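PDB 5JUH: antifreeze protein from Marinomonas primoryensis, which probably acts as a giant adhesin that binds its Antarctic bacterium to diatoms and ice, with this C-terminal RTX domain linked to type I secretion. Local coordinates for residues A[109-114]-A[164-169]; A[90-95]-A[116-121]; A[122-127]-A[191-196]. All blocks are in the same frame, centred on the assembly; numbering follows the deposited sequence.

Contact 1 (A[109-114]-A[164-169]); sequences DTITDF and DVANFG. With CA (calcium ion), chain E.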
# COMPACT_ATOMS: atom_id res chain seq x y z
N ASP A 109 -6.79 -3.91 8.21
CA ASP A 109 -6.11 -2.94 9.09
C ASP A 109 -6.42 -1.46 8.75
O ASP A 109 -6.77 -1.14 7.64
CB ASP A 109 -4.64 -3.17 9.08
CG ASP A 109 -4.28 -4.56 9.64
OD1 ASP A 109 -5.00 -5.15 10.57
OD2 ASP A 109 -3.19 -5.06 9.11
N THR A 110 -6.21 -0.61 9.77
CA THR A 110 -6.21 0.84 9.60
C THR A 110 -4.76 1.30 9.61
O THR A 110 -3.96 0.92 10.49
CB THR A 110 -6.99 1.48 10.69
OG1 THR A 110 -8.35 1.09 10.62
CG2 THR A 110 -6.86 3.00 10.65
N ILE A 111 -4.41 2.13 8.62
CA ILE A 111 -3.14 2.84 8.60
C ILE A 111 -3.49 4.28 8.92
O ILE A 111 -4.15 4.92 8.09
CB ILE A 111 -2.38 2.70 7.27
CG1 ILE A 111 -2.05 1.20 7.01
CG2 ILE A 111 -1.13 3.58 7.35
CD1 ILE A 111 -1.60 0.99 5.61
N THR A 112 -3.06 4.78 10.05
CA THR A 112 -3.55 6.09 10.50
C THR A 112 -2.89 7.26 9.76
O THR A 112 -3.64 8.25 9.58
CB THR A 112 -3.38 6.34 11.95
OG1 THR A 112 -2.02 6.46 12.27
CG2 THR A 112 -3.99 5.24 12.86
N ASP A 113 -1.66 7.10 9.23
CA ASP A 113 -0.90 8.27 8.86
C ASP A 113 -0.08 7.96 7.60
O ASP A 113 1.14 8.34 7.55
CB ASP A 113 0.02 8.70 10.02
CG ASP A 113 1.16 7.63 10.27
OD1 ASP A 113 0.95 6.39 10.02
OD2 ASP A 113 2.22 8.10 10.76
N PHE A 114 -0.69 7.36 6.57
CA PHE A 114 0.10 7.03 5.39
C PHE A 114 0.45 8.36 4.69
O PHE A 114 -0.46 9.04 4.24
CB PHE A 114 -0.70 6.15 4.45
CG PHE A 114 0.08 5.68 3.24
CD1 PHE A 114 0.98 4.67 3.41
CD2 PHE A 114 -0.05 6.25 1.99
CE1 PHE A 114 1.73 4.22 2.40
CE2 PHE A 114 0.71 5.78 0.87
CZ PHE A 114 1.59 4.79 1.13
N ASP A 164 -10.66 -2.65 -0.75
CA ASP A 164 -9.73 -1.89 0.01
C ASP A 164 -8.66 -2.79 0.69
O ASP A 164 -8.95 -3.85 1.25
CB ASP A 164 -10.42 -1.04 1.08
CG ASP A 164 -11.21 0.08 0.48
OD1 ASP A 164 -10.62 0.97 -0.25
OD2 ASP A 164 -12.38 0.19 0.74
N VAL A 165 -7.43 -2.37 0.53
CA VAL A 165 -6.32 -3.10 1.17
C VAL A 165 -6.20 -2.78 2.64
O VAL A 165 -5.54 -3.51 3.42
CB VAL A 165 -5.00 -2.91 0.39
CG1 VAL A 165 -5.10 -3.23 -1.09
CG2 VAL A 165 -4.39 -1.53 0.63
N ALA A 166 -6.70 -1.58 2.99
CA ALA A 166 -6.58 -1.02 4.34
C ALA A 166 -7.59 0.11 4.41
O ALA A 166 -7.95 0.64 3.39
CB ALA A 166 -5.17 -0.48 4.69
N ASN A 167 -7.91 0.55 5.63
CA ASN A 167 -8.62 1.82 5.79
C ASN A 167 -7.60 2.86 6.14
O ASN A 167 -6.81 2.67 7.05
CB ASN A 167 -9.65 1.67 6.91
CG ASN A 167 -10.78 0.74 6.48
OD1 ASN A 167 -11.10 -0.25 7.19
ND2 ASN A 167 -11.31 0.99 5.41
N PHE A 168 -7.52 3.93 5.39
CA PHE A 168 -6.60 5.02 5.60
C PHE A 168 -7.18 6.06 6.51
O PHE A 168 -8.27 6.51 6.27
CB PHE A 168 -6.12 5.57 4.27
CG PHE A 168 -5.29 4.60 3.46
CD1 PHE A 168 -3.94 4.49 3.78
CD2 PHE A 168 -5.87 3.73 2.57
CE1 PHE A 168 -3.14 3.63 3.11
CE2 PHE A 168 -5.10 2.77 1.93
CZ PHE A 168 -3.73 2.73 2.24
N GLY A 169 -6.51 6.39 7.61
CA GLY A 169 -7.01 7.26 8.63
C GLY A 169 -6.77 8.73 8.41
O GLY A 169 -6.29 9.10 7.35
CA CA E . -4.76 -7.40 11.25
O HOH W 1 -2.67 -7.57 10.17
O HOH W 2 -9.74 -1.00 9.62
O HOH W 3 -6.04 -7.58 9.16

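Contact 2 (A[90-95]-A[116-121]); sequences GLEGSD and AAEDAL. With CA (calcium ion), chain G; CA (calcium ion), chain H; CA (calcium ion), chain I.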
# COMPACT_ATOMS: atom_id res chain seq x y z
N GLY A 90 2.99 4.92 11.36
CA GLY A 90 4.42 4.90 11.07
C GLY A 90 5.24 6.00 11.76
O GLY A 90 6.44 5.84 11.98
N LEU A 91 4.57 7.11 12.04
CA LEU A 91 5.24 8.30 12.52
C LEU A 91 6.21 8.80 11.44
O LEU A 91 6.02 8.53 10.25
CB LEU A 91 5.77 8.15 13.94
CG LEU A 91 4.71 7.83 15.00
CD1 LEU A 91 5.36 7.74 16.38
CD2 LEU A 91 3.54 8.80 15.01
N GLU A 92 7.21 9.60 11.85
CA GLU A 92 8.11 10.12 10.93
C GLU A 92 8.94 9.02 10.26
O GLU A 92 8.91 7.88 10.63
CB GLU A 92 8.94 11.26 11.53
CG GLU A 92 8.32 12.66 11.25
CD GLU A 92 8.32 12.95 9.69
OE1 GLU A 92 9.00 12.25 8.74
OE2 GLU A 92 7.59 13.81 9.32
N GLY A 93 9.66 9.42 9.24
CA GLY A 93 10.39 8.51 8.45
C GLY A 93 9.54 7.83 7.41
O GLY A 93 8.34 7.98 7.36
N SER A 94 10.21 7.03 6.57
CA SER A 94 9.56 6.45 5.42
C SER A 94 9.29 4.98 5.81
O SER A 94 10.25 4.20 5.95
CB SER A 94 10.49 6.44 4.24
OG SER A 94 10.67 7.80 3.78
N ASP A 95 8.04 4.66 6.09
CA ASP A 95 7.67 3.39 6.72
C ASP A 95 7.03 2.51 5.70
O ASP A 95 6.21 2.96 4.88
CB ASP A 95 6.72 3.70 7.90
CG ASP A 95 7.36 4.62 8.90
OD1 ASP A 95 8.42 4.27 9.43
OD2 ASP A 95 6.87 5.72 9.07
N ALA A 116 2.15 9.55 1.33
CA ALA A 116 2.48 8.96 0.03
C ALA A 116 3.88 9.44 -0.44
O ALA A 116 4.45 8.80 -1.36
CB ALA A 116 1.46 9.27 -1.08
N ALA A 117 4.35 10.60 0.02
CA ALA A 117 5.68 11.05 -0.38
C ALA A 117 6.81 10.33 0.34
O ALA A 117 7.97 10.44 -0.10
CB ALA A 117 5.83 12.51 0.00
N GLU A 118 6.48 9.46 1.30
CA GLU A 118 7.57 8.88 2.17
C GLU A 118 7.33 7.35 2.40
O GLU A 118 8.21 6.54 2.19
CB GLU A 118 7.68 9.61 3.56
CG GLU A 118 8.21 10.99 3.36
CD GLU A 118 8.36 11.81 4.59
OE1 GLU A 118 8.82 11.27 5.58
OE2 GLU A 118 8.00 13.05 4.48
N ASP A 119 6.13 7.00 2.82
CA ASP A 119 5.80 5.65 3.19
C ASP A 119 5.51 4.78 1.96
O ASP A 119 5.40 5.25 0.84
CB ASP A 119 4.56 5.71 4.10
CG ASP A 119 4.77 6.48 5.37
OD1 ASP A 119 5.83 6.53 6.03
OD2 ASP A 119 3.72 7.04 5.83
N ALA A 120 5.34 3.46 2.22
CA ALA A 120 5.07 2.50 1.14
C ALA A 120 4.21 1.39 1.65
O ALA A 120 4.11 1.19 2.81
CB ALA A 120 6.39 1.91 0.64
N LEU A 121 3.53 0.71 0.75
CA LEU A 121 2.69 -0.42 1.08
C LEU A 121 3.25 -1.69 0.44
O LEU A 121 3.47 -1.75 -0.75
CB LEU A 121 1.32 -0.21 0.49
CG LEU A 121 0.56 1.08 0.88
CD1 LEU A 121 -0.76 1.18 0.16
CD2 LEU A 121 0.29 1.07 2.39
CA CA G . 6.12 7.65 8.10
CA CA H . 8.66 5.73 11.27
CA CA I . 8.08 13.35 6.89
O HOH W 4 3.84 7.12 8.50
O HOH W 5 5.63 9.85 7.34
O HOH W 6 6.19 14.67 6.43

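Contact 3 (A[122-127]-A[191-196]); sequences DLTDLL and IYNNEE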
# COMPACT_ATOMS: atom_id res chain seq x y z
N ASP A 122 3.47 -2.71 1.26
CA ASP A 122 3.84 -4.03 0.74
C ASP A 122 2.55 -4.81 0.48
O ASP A 122 1.91 -5.24 1.46
CB ASP A 122 4.83 -4.74 1.68
CG ASP A 122 5.31 -6.09 1.12
OD1 ASP A 122 4.57 -6.68 0.30
OD2 ASP A 122 6.44 -6.49 1.48
N LEU A 123 2.25 -4.97 -0.78
CA LEU A 123 1.01 -5.59 -1.14
C LEU A 123 1.17 -7.00 -1.70
O LEU A 123 0.29 -7.47 -2.27
CB LEU A 123 0.27 -4.74 -2.25
CG LEU A 123 -0.05 -3.31 -1.72
CD1 LEU A 123 -0.82 -2.59 -2.84
CD2 LEU A 123 -0.93 -3.33 -0.44
N THR A 124 2.34 -7.55 -1.51
CA THR A 124 2.61 -8.91 -2.05
C THR A 124 1.54 -9.93 -1.71
O THR A 124 1.13 -10.63 -2.55
CB THR A 124 3.98 -9.41 -1.54
OG1 THR A 124 5.00 -8.48 -1.86
CG2 THR A 124 4.33 -10.77 -2.18
N ASP A 125 1.10 -9.90 -0.46
CA ASP A 125 0.09 -10.90 -0.07
C ASP A 125 -1.27 -10.74 -0.75
O ASP A 125 -1.97 -11.66 -0.94
CB ASP A 125 -0.10 -10.85 1.46
CG ASP A 125 -0.83 -12.08 2.00
OD1 ASP A 125 -0.34 -13.14 1.78
OD2 ASP A 125 -1.81 -11.89 2.60
N LEU A 126 -1.60 -9.55 -1.15
CA LEU A 126 -2.84 -9.32 -1.86
C LEU A 126 -2.77 -9.65 -3.33
O LEU A 126 -3.76 -9.80 -3.95
CB LEU A 126 -3.21 -7.79 -1.70
CG LEU A 126 -3.66 -7.67 -0.24
CD1 LEU A 126 -2.76 -7.06 0.73
CD2 LEU A 126 -5.03 -7.19 -0.19
N LEU A 127 -1.58 -9.63 -3.88
CA LEU A 127 -1.34 -9.72 -5.29
C LEU A 127 -0.97 -11.12 -5.78
O LEU A 127 -1.28 -11.50 -6.88
CB LEU A 127 -0.30 -8.70 -5.69
CG LEU A 127 -0.80 -7.26 -5.61
CD1 LEU A 127 0.37 -6.34 -5.58
CD2 LEU A 127 -1.76 -6.92 -6.79
N ILE A 191 5.29 -2.19 -2.84
CA ILE A 191 6.31 -3.25 -2.80
C ILE A 191 5.65 -4.60 -3.18
O ILE A 191 4.58 -4.93 -2.72
CB ILE A 191 6.97 -3.33 -1.44
CG1 ILE A 191 7.80 -2.01 -1.23
CG2 ILE A 191 7.89 -4.52 -1.35
CD1 ILE A 191 8.08 -1.75 0.21
N TYR A 192 6.27 -5.29 -4.13
CA TYR A 192 5.86 -6.61 -4.53
C TYR A 192 7.17 -7.45 -4.60
O TYR A 192 8.12 -7.10 -5.29
CB TYR A 192 5.21 -6.58 -5.90
CG TYR A 192 4.75 -7.94 -6.43
CD1 TYR A 192 3.63 -8.49 -5.96
CD2 TYR A 192 5.49 -8.70 -7.33
CE1 TYR A 192 3.21 -9.73 -6.40
CE2 TYR A 192 5.07 -9.89 -7.75
CZ TYR A 192 3.92 -10.40 -7.27
OH TYR A 192 3.42 -11.66 -7.76
N ASN A 193 7.19 -8.51 -3.80
CA ASN A 193 8.41 -9.38 -3.75
C ASN A 193 9.70 -8.57 -3.50
O ASN A 193 10.69 -8.78 -4.14
CB ASN A 193 8.48 -10.20 -5.01
CG ASN A 193 7.48 -11.32 -5.05
OD1 ASN A 193 6.98 -11.80 -4.07
ND2 ASN A 193 7.34 -11.87 -6.24
N ASN A 194 9.67 -7.71 -2.45
CA ASN A 194 10.82 -6.98 -2.01
C ASN A 194 11.43 -6.00 -2.97
O ASN A 194 12.55 -5.58 -2.79
CB ASN A 194 11.91 -7.87 -1.40
CG ASN A 194 11.33 -8.85 -0.44
OD1 ASN A 194 11.35 -10.04 -0.65
ND2 ASN A 194 10.83 -8.36 0.60
N GLU A 195 10.69 -5.58 -3.96
CA GLU A 195 11.13 -4.53 -4.88
C GLU A 195 9.96 -3.50 -4.96
O GLU A 195 8.82 -3.82 -4.78
CB GLU A 195 11.44 -5.12 -6.26
CG GLU A 195 12.84 -5.87 -6.13
CD GLU A 195 13.44 -6.55 -7.32
OE1 GLU A 195 14.76 -6.76 -7.48
OE2 GLU A 195 12.50 -6.97 -8.03
N GLU A 196 10.36 -2.25 -5.20
CA GLU A 196 9.44 -1.12 -5.06
C GLU A 196 9.11 -0.50 -6.43
O GLU A 196 9.98 -0.30 -7.30
CB GLU A 196 10.04 -0.12 -4.10
CG GLU A 196 9.03 0.96 -3.74
CD GLU A 196 9.52 1.76 -2.57
OE1 GLU A 196 10.36 2.64 -2.66
OE2 GLU A 196 8.97 1.42 -1.47
O HOH W 7 7.65 -8.10 -0.38

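Contact 1 (A[109-114]-A[164-169])
Phe-168 reaches across from its strand to Ile-111 and Phe-114, its side chain lying alongside both and pointing the same way. From CB the chain turns beside its own backbone N (chi1 -65°), which carries CG and the ring toward segment 109-114. The next atom, CD1, meets Phe-114 CB at 3.7 Å, and that methylene sits at the edge of the Phe-168 ring, near its plane. Further out, CE1 touches two groups: Phe-114 CG at 3.8 Å and the Ile-111 CD1 methyl at 3.9 Å. Together the phenyl groups form an offset edge-to-face pair, with the edge of Phe-168 turned to the face of Phe-114 and the planes at 66°. The same Ile-111 methyl also reaches Ala-166 CB. Beyond this patch Leu-121 of the second sheet packs on Ile-111, Phe-114 and Phe-168, closing the interior between the two sheets.

The backbones pair as parallel strands. Asn-167 N donates to Asp-109 O, Ile-111 N donates to Asn-167 O at 2.9 Å, and Gly-169 N donates to Ile-111 O at 2.8 Å. This is the point where strand 163-168 continues a sheet of the RTX parallel beta-roll, in which strand 110-111 lies between 163-168 and 87-89.

On the other face, Thr-110 and Asn-167 are joined through a water that accepts from OG1 and donates to OD1. Next to Thr-110, Asp-109 OD1 binds a calcium ion at 2.4 Å, completing a site with Asp-82, Leu-84 and Asp-86 from an earlier turn of the roll, while OD2 of the same carboxylate accepts a hydrogen bond at 2.8 Å from a water bound to the same calcium.

Contact 2 (A[90-95]-A[116-121])
Asp-119 OD1 is gripped twice: it binds a calcium ion at 2.4 Å and accepts the backbone N-H of Asp-95 at 2.9 Å. That N-H approaches on the anti side of the carboxylate, 22° out of its plane, and the bond is fairly straight (162°). The partner oxygen, OD2, takes a bond from Asn-115 and accepts from a water that is itself a ligand of the calcium. Carbonyl oxygens of Leu-91 and Gly-93, Asp-95 OD2 and a second water complete this metal's shell, so the loop 90-95 is folded around the ion and closed by Asp-119 from the other segment.

Asp-95 OD2 has a second role. It bridges to the neighbouring calcium, at 2.3 Å from the first ion and a longer 2.8 Å from the second, which Asp-95 OD1 also binds. Gly-90 O and Glu-92 O join it there, with Gly-71, Gly-73 and Asp-75 of the preceding turn. Such carbonyls and aspartates from successive glycine-rich turns are the hallmark of the RTX parallel beta-roll. Here Asp-119, just before strand 120-122, supplies a ligand to the calcium site that Leu-91 and Gly-93 also form, and Ala-120 N donates to Asp-95 O at 2.8 Å where the loop leads into strand 96-98.

A third calcium joins Glu-92 and Glu-118, each chelating it through both carboxylate oxygens. The two side chains meet at a slant, their carboxylate planes 34° apart. Glu-92 OE1 lies 2.3 Å from the ion and Glu-118 OE1 2.6 Å from it. Glu-118 reaches out with an extended chain, whereas Glu-92 bends at chi2, a shape that lets OE1 also accept the N-H of Gly-93. Between these sites Ser-94 CB packs 3.1 Å from Glu-118 O.

Contact 3 (A[122-127]-A[191-196])
Thr-124 and Asn-193 meet where the beta-roll strand 120-122 gives way to helix 124-127 beside the type I' turn running from Tyr-192 to Glu-195. Asn-193 N donates to Thr-124 OG1 at 2.9 Å. The two side chains cross at about a right angle, leaving Thr-124 CG2 3.4 Å from Asn-193 OD1. One residue back, Leu-123 N donates to Ile-191 O at 3.0 Å, extending the parallel pairing of Asp-122 with Ile-191. Leu-127 CB lies 3.7 Å from Tyr-192 CE1, and Asn-193 CG sits over one face of that ring, toward its rim.

Asp-122 positions the threonine. With CG anti to the backbone N (chi1 -176°), its OD1 accepts Thr-124 N in an Asx turn and also the hydroxyl proton of Thr-124, at 2.8 Å. The doubly gripped OD1 fixes the rotation of the threonine, leaving OG1 turned to accept from Asn-193. Farther out, Phe-146 and Leu-147 of helix 140-150 cover Leu-127, and Tyr-192 OH is held by Pro-134 O. A water ties the turn to the helix start: it accepts from Asn-194 N and donates to Thr-124 OG1 and to Asp-122 OD2, the latter at 2.7 Å.

How the contacts relate
Contacts 1 and 2, with centres about 12 Å apart, meet through Asp-113, whose OD2 lies 2.8 Å from Leu-91 N and whose OD1 lies 2.9 Å from Gly-90 N, both probable hydrogen bonds that link the calcium-binding loop to contact 1. Contacts 2 and 3, centres about 15 Å apart, share a sheet: Leu-121 O and Ile-191 N, 2.8 Å apart, probably pair strands 120-122 and 187-192. Contact 1 belongs to the other sheet, its centre about 16 Å from that of contact 3, across the chain's centre, yet Val-165 CG2 reaches Leu-123 CD2 at 4.0 Å. Calcium is bound directly within contacts 1 and 2, whereas contact 3 joins by side-chain, backbone and water bonds.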